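Local coordinates for aspartate--tRNA(Asp/Asn) ligase (Sulfolobus tokodaii, PDB 1WYD), which charges both tRNA(Asp) and tRNA(Asn) with L-aspartate, probably activating the amino acid with ATP before transferring it to the tRNA acceptor end, at residues B[259-263]-B[264-268]; B[403-406]-B[407-410]; B[411-414]-B[415-418]. All coordinates share one frame; numbering follows the deposited sequence.

How the contacts relate
Contact 2 forms the last turns of helix 401-409 in the class II catalytic domain, contact 3 is the loop that follows directly, and contact 1, much earlier in the chain, packs on contact 2. The centre of contact 2 is about 11 Å from that of contact 1 and about 9 Å from that of contact 3. Tyr266 of contact 1 joins the first two, its OH 2.9 Å from Met407 O in a probable hydrogen bond. Contact 3 folds back on contact 2, with Met405 CB 3.6 Å from Ile417 CG2. Arg403, predicted to bind ATP, places contact 2 at the active site; Val414 of contact 3 comes within about 4 Å of Ala402, another predicted ATP-binding residue, between nearest side-chain atoms.

Contact 1 (B[259-263]-B[264-268]); sequences EELKI and LNYEP
The methyls of Leu261 meet the ring of Pro268 end-on, Leu261 CD2 lying 3.6 Å from Pro268 CD. With its CG beside the backbone N and anti to the carbonyl carbon (chi1 -72°), the leucine carries both methyls off the helix and up to the departing chain. Its CD2 also meets Tyr266 at the edge of the ring, near the ring plane, with Leu261 CD2 4.0 Å from Tyr266 CD2; the methyl touches the rim and not a face. The same methyl carbon, Leu261 CD2, is 3.4 Å from Tyr266 O, so one branch packs against ring, carbonyl and proline together. The tyrosine hydroxyl is hydrogen-bonded to Met407 O and Tyr348 OH.

Leu264 folds back along its own helix, with Leu264 CG 3.3 Å from Glu260 O, and its side chain also packs on Ile136 of helix 128-150. Its own amide, Leu264 N, donates to Glu260 O at 3.0 Å, the last bond of the ordinary helical pattern. Asn265 then turns to a positive phi of 51°, and the pattern changes: Asn265 N gives a nearly straight bond to Lys262 O (3.1 Å), arriving from above the carbonyl plane, while Tyr266 N reaches back five residues to Leu261 O at 3.2 Å. The second bond sets Tyr266 beside Leu261, consistent with the contact of their side chains. Leu261 also packs on Ile253 of helix 235-256. Two bonds back into the last turn and a left-handed residue at the exit are the hallmarks of a Schellman motif, here ending helix 258-264.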
# COMPACT_ATOMS: atom_id res chain seq x y z
N GLU B 259 -10.35 -11.05 -19.80
CA GLU B 259 -11.78 -11.18 -19.54
C GLU B 259 -12.37 -9.84 -19.06
O GLU B 259 -13.46 -9.45 -19.48
CB GLU B 259 -12.02 -12.37 -18.57
CG GLU B 259 -13.45 -12.65 -18.13
CD GLU B 259 -13.58 -12.99 -16.63
OE1 GLU B 259 -13.04 -14.05 -16.19
OE2 GLU B 259 -14.23 -12.19 -15.88
N GLU B 260 -11.61 -9.13 -18.23
CA GLU B 260 -12.05 -7.87 -17.65
C GLU B 260 -12.11 -6.79 -18.72
O GLU B 260 -13.11 -6.07 -18.82
CB GLU B 260 -11.14 -7.47 -16.49
CG GLU B 260 -11.40 -8.21 -15.17
CD GLU B 260 -10.96 -9.67 -15.16
OE1 GLU B 260 -11.51 -10.46 -14.31
OE2 GLU B 260 -10.08 -10.06 -15.98
N LEU B 261 -11.08 -6.72 -19.55
CA LEU B 261 -11.10 -5.83 -20.71
C LEU B 261 -12.26 -6.11 -21.68
O LEU B 261 -12.86 -5.18 -22.28
CB LEU B 261 -9.76 -5.91 -21.44
CG LEU B 261 -8.56 -5.26 -20.75
CD1 LEU B 261 -7.28 -5.67 -21.43
CD2 LEU B 261 -8.68 -3.72 -20.75
N LYS B 262 -12.56 -7.40 -21.83
CA LYS B 262 -13.67 -7.86 -22.65
C LYS B 262 -14.98 -7.26 -22.10
O LYS B 262 -15.68 -6.57 -22.82
CB LYS B 262 -13.68 -9.39 -22.69
CG LYS B 262 -14.36 -10.01 -23.89
CD LYS B 262 -15.05 -11.35 -23.54
CE LYS B 262 -16.06 -11.76 -24.64
NZ LYS B 262 -16.80 -13.04 -24.37
N ILE B 263 -15.28 -7.49 -20.83
CA ILE B 263 -16.43 -6.85 -20.17
C ILE B 263 -16.47 -5.33 -20.35
O ILE B 263 -17.54 -4.73 -20.45
CB ILE B 263 -16.45 -7.22 -18.68
CG1 ILE B 263 -16.89 -8.69 -18.52
CG2 ILE B 263 -17.31 -6.23 -17.84
CD1 ILE B 263 -16.17 -9.39 -17.40
N LEU B 264 -15.29 -4.71 -20.43
CA LEU B 264 -15.16 -3.26 -20.56
C LEU B 264 -15.16 -2.68 -22.00
O LEU B 264 -15.18 -1.46 -22.20
CB LEU B 264 -13.89 -2.81 -19.82
CG LEU B 264 -13.90 -2.90 -18.29
CD1 LEU B 264 -12.47 -2.86 -17.70
CD2 LEU B 264 -14.82 -1.84 -17.68
N ASN B 265 -15.11 -3.57 -23.00
CA ASN B 265 -14.97 -3.16 -24.41
C ASN B 265 -13.80 -2.21 -24.63
O ASN B 265 -13.94 -1.15 -25.24
CB ASN B 265 -16.26 -2.53 -24.92
CG ASN B 265 -17.43 -3.41 -24.70
OD1 ASN B 265 -17.68 -4.32 -25.49
ND2 ASN B 265 -18.15 -3.18 -23.61
N TYR B 266 -12.64 -2.58 -24.11
CA TYR B 266 -11.57 -1.61 -24.01
C TYR B 266 -10.22 -2.28 -24.25
O TYR B 266 -10.01 -3.44 -23.88
CB TYR B 266 -11.61 -0.86 -22.64
CG TYR B 266 -10.61 0.27 -22.56
CD1 TYR B 266 -10.82 1.48 -23.23
CD2 TYR B 266 -9.42 0.10 -21.86
CE1 TYR B 266 -9.88 2.48 -23.20
CE2 TYR B 266 -8.46 1.09 -21.81
CZ TYR B 266 -8.68 2.29 -22.46
OH TYR B 266 -7.71 3.27 -22.40
N GLU B 267 -9.33 -1.54 -24.89
CA GLU B 267 -7.98 -2.00 -25.20
C GLU B 267 -7.05 -0.88 -24.76
O GLU B 267 -7.10 0.20 -25.33
CB GLU B 267 -7.87 -2.23 -26.71
CG GLU B 267 -6.46 -2.51 -27.24
CD GLU B 267 -6.01 -3.96 -27.00
OE1 GLU B 267 -6.77 -4.73 -26.33
OE2 GLU B 267 -4.89 -4.34 -27.48
N PRO B 268 -6.25 -1.09 -23.72
CA PRO B 268 -5.28 -0.07 -23.28
C PRO B 268 -4.28 0.26 -24.39
O PRO B 268 -3.98 -0.60 -25.20
CB PRO B 268 -4.56 -0.72 -22.10
CG PRO B 268 -4.98 -2.13 -22.08
CD PRO B 268 -6.20 -2.30 -22.89

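Contact 2 (B[403-406]-B[407-410]); sequences RLMV and MLTG
Thr409 crosses Met405 with both of its branches in use. Its hydroxyl donates to the carbonyl of the residue four before it, Thr409 OG1 to Met405 O at 2.6 Å, approaching from well above the carbonyl plane; with chi1 at 55°, OG1 is flanked by both backbone neighbours of CA and faces back along the helix. The methyl CG2 lies against the same carbonyl, and Thr409 CG2 is 3.5 Å from Met405 CE, which the folded thioether chain brings round to it. Close by, Leu404 and Leu408 cross at a slant, Leu404 CG 3.9 Å from Leu408 CD1. Side chains of helices 128-150 and 235-256 seal this buried flank, among them Ala140 and Ile253 against Leu408.

The rest is looser. Met407 runs out extended, its SD no nearer than 4.3 Å to Leu404 CD1, and rests on Pro269. Arg403, partly exposed, spends its guanidinium on Glu352 O, Phe218 O and the sulfonate of a bound buffer molecule. Main-chain bonding also slackens: Leu408 N shares itself weakly between Leu404 O and Met405 O, whereas the final bond, Gly410 N to Val406 O at 3.0 Å, is not weak. Gly410 leaves the helix at phi 90°, a backbone angle at which a CB would collide with the carbonyl oxygen of Thr409, hence glycine.

The threonine hydroxyl, which also pairs with Ile411 N, thus supplements weak backbone bonding at the end of the motif 3 helix. Farther back, the hold of Arg403 on a sulfonate is consistent with its predicted role in binding the anionic ATP.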
# COMPACT_ATOMS: atom_id res chain seq x y z
N ARG B 403 -6.16 7.99 -12.01
CA ARG B 403 -5.93 8.56 -13.31
C ARG B 403 -5.34 7.48 -14.23
O ARG B 403 -5.77 7.35 -15.37
CB ARG B 403 -4.99 9.75 -13.22
CG ARG B 403 -5.68 11.05 -13.27
CD ARG B 403 -5.04 12.01 -12.34
NE ARG B 403 -5.82 13.23 -12.17
CZ ARG B 403 -5.57 14.33 -12.85
NH1 ARG B 403 -4.59 14.34 -13.77
NH2 ARG B 403 -6.29 15.41 -12.65
N LEU B 404 -4.38 6.69 -13.72
CA LEU B 404 -3.78 5.58 -14.48
C LEU B 404 -4.88 4.61 -14.83
O LEU B 404 -4.86 3.99 -15.88
CB LEU B 404 -2.71 4.84 -13.67
CG LEU B 404 -2.29 3.42 -14.10
CD1 LEU B 404 -1.51 3.39 -15.50
CD2 LEU B 404 -1.47 2.75 -12.98
N MET B 405 -5.90 4.52 -13.98
CA MET B 405 -6.97 3.60 -14.31
C MET B 405 -7.79 3.96 -15.58
O MET B 405 -8.28 3.05 -16.27
CB MET B 405 -7.85 3.37 -13.10
CG MET B 405 -7.16 2.50 -12.07
SD MET B 405 -7.09 0.74 -12.56
CE MET B 405 -8.74 0.29 -12.84
N VAL B 406 -7.89 5.26 -15.90
CA VAL B 406 -8.53 5.73 -17.13
C VAL B 406 -7.83 5.15 -18.35
O VAL B 406 -8.49 4.68 -19.31
CB VAL B 406 -8.47 7.25 -17.25
CG1 VAL B 406 -9.00 7.71 -18.60
CG2 VAL B 406 -9.25 7.92 -16.10
N MET B 407 -6.51 5.16 -18.33
CA MET B 407 -5.70 4.58 -19.39
C MET B 407 -5.88 3.04 -19.44
O MET B 407 -5.71 2.41 -20.49
CB MET B 407 -4.23 5.02 -19.20
CG MET B 407 -3.23 4.34 -20.10
SD MET B 407 -1.53 4.65 -19.58
CE MET B 407 -0.81 4.54 -21.22
N LEU B 408 -6.23 2.43 -18.33
CA LEU B 408 -6.37 0.98 -18.31
C LEU B 408 -7.79 0.43 -18.44
O LEU B 408 -7.97 -0.80 -18.49
CB LEU B 408 -5.71 0.36 -17.08
CG LEU B 408 -4.25 0.69 -16.80
CD1 LEU B 408 -3.94 0.14 -15.45
CD2 LEU B 408 -3.34 0.02 -17.87
N THR B 409 -8.80 1.29 -18.52
CA THR B 409 -10.18 0.80 -18.55
C THR B 409 -11.06 1.52 -19.56
O THR B 409 -12.06 0.99 -20.02
CB THR B 409 -10.83 0.98 -17.17
OG1 THR B 409 -10.71 2.36 -16.79
CG2 THR B 409 -10.04 0.22 -16.13
N GLY B 410 -10.69 2.76 -19.88
CA GLY B 410 -11.55 3.60 -20.69
C GLY B 410 -12.54 4.45 -19.90
O GLY B 410 -13.13 5.40 -20.48

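Contact 3 (B[411-414]-B[415-418]); sequences IQSV and KEIV. With SO4 (sulfate ion), chain G.
Ser413 and Glu416 meet twice across a type I beta turn: Glu416 N donates to Ser413 O at 3.0 Å, from above the carbonyl plane, and Ser413 CB packs 3.3 Å from Glu416 CG. Val414 O is served by two donors, firmly by Val418 N (3.0 Å, nearly straight) and weakly by Ile417 N. Lys415 N turns weakly to Ser413 OG. That hydroxyl, opposite its own backbone N (chi1 179°), reaches and donates to O4 of a sulfate probably from the crystallisation liquor, though the very short modelled separation makes the exact geometry doubtful. Val414 N gives O3 a weak bond; Phe218 N also hydrogen-bonds the ion. Lys415 lays its methylenes against O4, and an alanine here would probably uncover the side of the sulfate that CG and CD now lie against. Glu416 OE2 forms a salt bridge with Arg117; Lys415 O accepts a hydrogen bond from Arg121. On the apolar side, Ile411 and Ile417 lie alongside each other, pointing opposite ways, Ile411 CG2 4.0 Å from Ile417 CG1. This loop packs on helix 401-409, Ile417 on Met405 and both valines on Ala402, while arginines from helices 114-118 and 121-125 hold its polar groups.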
# COMPACT_ATOMS: atom_id res chain seq x y z
N ILE B 411 -12.73 4.14 -18.61
CA ILE B 411 -13.68 4.94 -17.82
C ILE B 411 -13.22 6.38 -17.69
O ILE B 411 -12.11 6.66 -17.24
CB ILE B 411 -13.99 4.32 -16.42
CG1 ILE B 411 -14.77 3.03 -16.60
CG2 ILE B 411 -14.82 5.29 -15.56
CD1 ILE B 411 -14.39 2.02 -15.60
N GLN B 412 -14.10 7.28 -18.10
CA GLN B 412 -13.84 8.71 -18.11
C GLN B 412 -14.32 9.41 -16.83
O GLN B 412 -14.44 10.63 -16.80
CB GLN B 412 -14.53 9.35 -19.33
CG GLN B 412 -14.01 8.90 -20.71
CD GLN B 412 -12.49 9.05 -20.84
OE1 GLN B 412 -11.98 10.16 -20.95
NE2 GLN B 412 -11.77 7.93 -20.80
N SER B 413 -14.61 8.67 -15.77
CA SER B 413 -14.94 9.34 -14.50
C SER B 413 -14.23 8.69 -13.32
O SER B 413 -14.31 7.47 -13.11
CB SER B 413 -16.44 9.40 -14.26
OG SER B 413 -16.75 10.02 -13.02
N VAL B 414 -13.52 9.51 -12.57
CA VAL B 414 -12.85 9.08 -11.35
C VAL B 414 -13.81 8.57 -10.27
O VAL B 414 -13.43 7.78 -9.43
CB VAL B 414 -11.99 10.21 -10.81
CG1 VAL B 414 -12.84 11.22 -10.01
CG2 VAL B 414 -10.85 9.65 -10.01
N LYS B 415 -15.06 9.01 -10.31
CA LYS B 415 -16.02 8.56 -9.30
C LYS B 415 -16.58 7.24 -9.75
O LYS B 415 -17.27 6.57 -9.02
CB LYS B 415 -17.16 9.56 -9.13
CG LYS B 415 -16.72 10.99 -8.88
CD LYS B 415 -17.71 11.96 -9.55
CE LYS B 415 -18.99 12.06 -8.75
NZ LYS B 415 -19.82 13.17 -9.26
N GLU B 416 -16.31 6.90 -10.99
CA GLU B 416 -16.64 5.58 -11.48
C GLU B 416 -15.49 4.58 -11.27
O GLU B 416 -15.68 3.38 -11.43
CB GLU B 416 -17.04 5.67 -12.92
CG GLU B 416 -18.09 6.71 -13.20
CD GLU B 416 -19.20 6.16 -14.05
OE1 GLU B 416 -18.92 5.30 -14.95
OE2 GLU B 416 -20.34 6.61 -13.83
N ILE B 417 -14.30 5.05 -10.91
CA ILE B 417 -13.17 4.15 -10.67
C ILE B 417 -12.98 3.89 -9.17
O ILE B 417 -12.81 2.74 -8.73
CB ILE B 417 -11.88 4.70 -11.37
CG1 ILE B 417 -11.98 4.50 -12.89
CG2 ILE B 417 -10.62 4.04 -10.83
CD1 ILE B 417 -11.22 5.50 -13.79
N VAL B 418 -13.07 4.96 -8.38
CA VAL B 418 -12.81 4.83 -6.96
C VAL B 418 -14.10 4.34 -6.29
O VAL B 418 -15.14 5.01 -6.36
CB VAL B 418 -12.28 6.15 -6.37
CG1 VAL B 418 -12.18 6.09 -4.86
CG2 VAL B 418 -10.97 6.52 -7.01
S SO4 G . -15.32 13.24 -12.64
O1 SO4 G . -15.94 13.55 -13.92
O2 SO4 G . -15.39 14.43 -11.76
O3 SO4 G . -13.91 12.87 -12.88
O4 SO4 G . -16.04 12.12 -12.02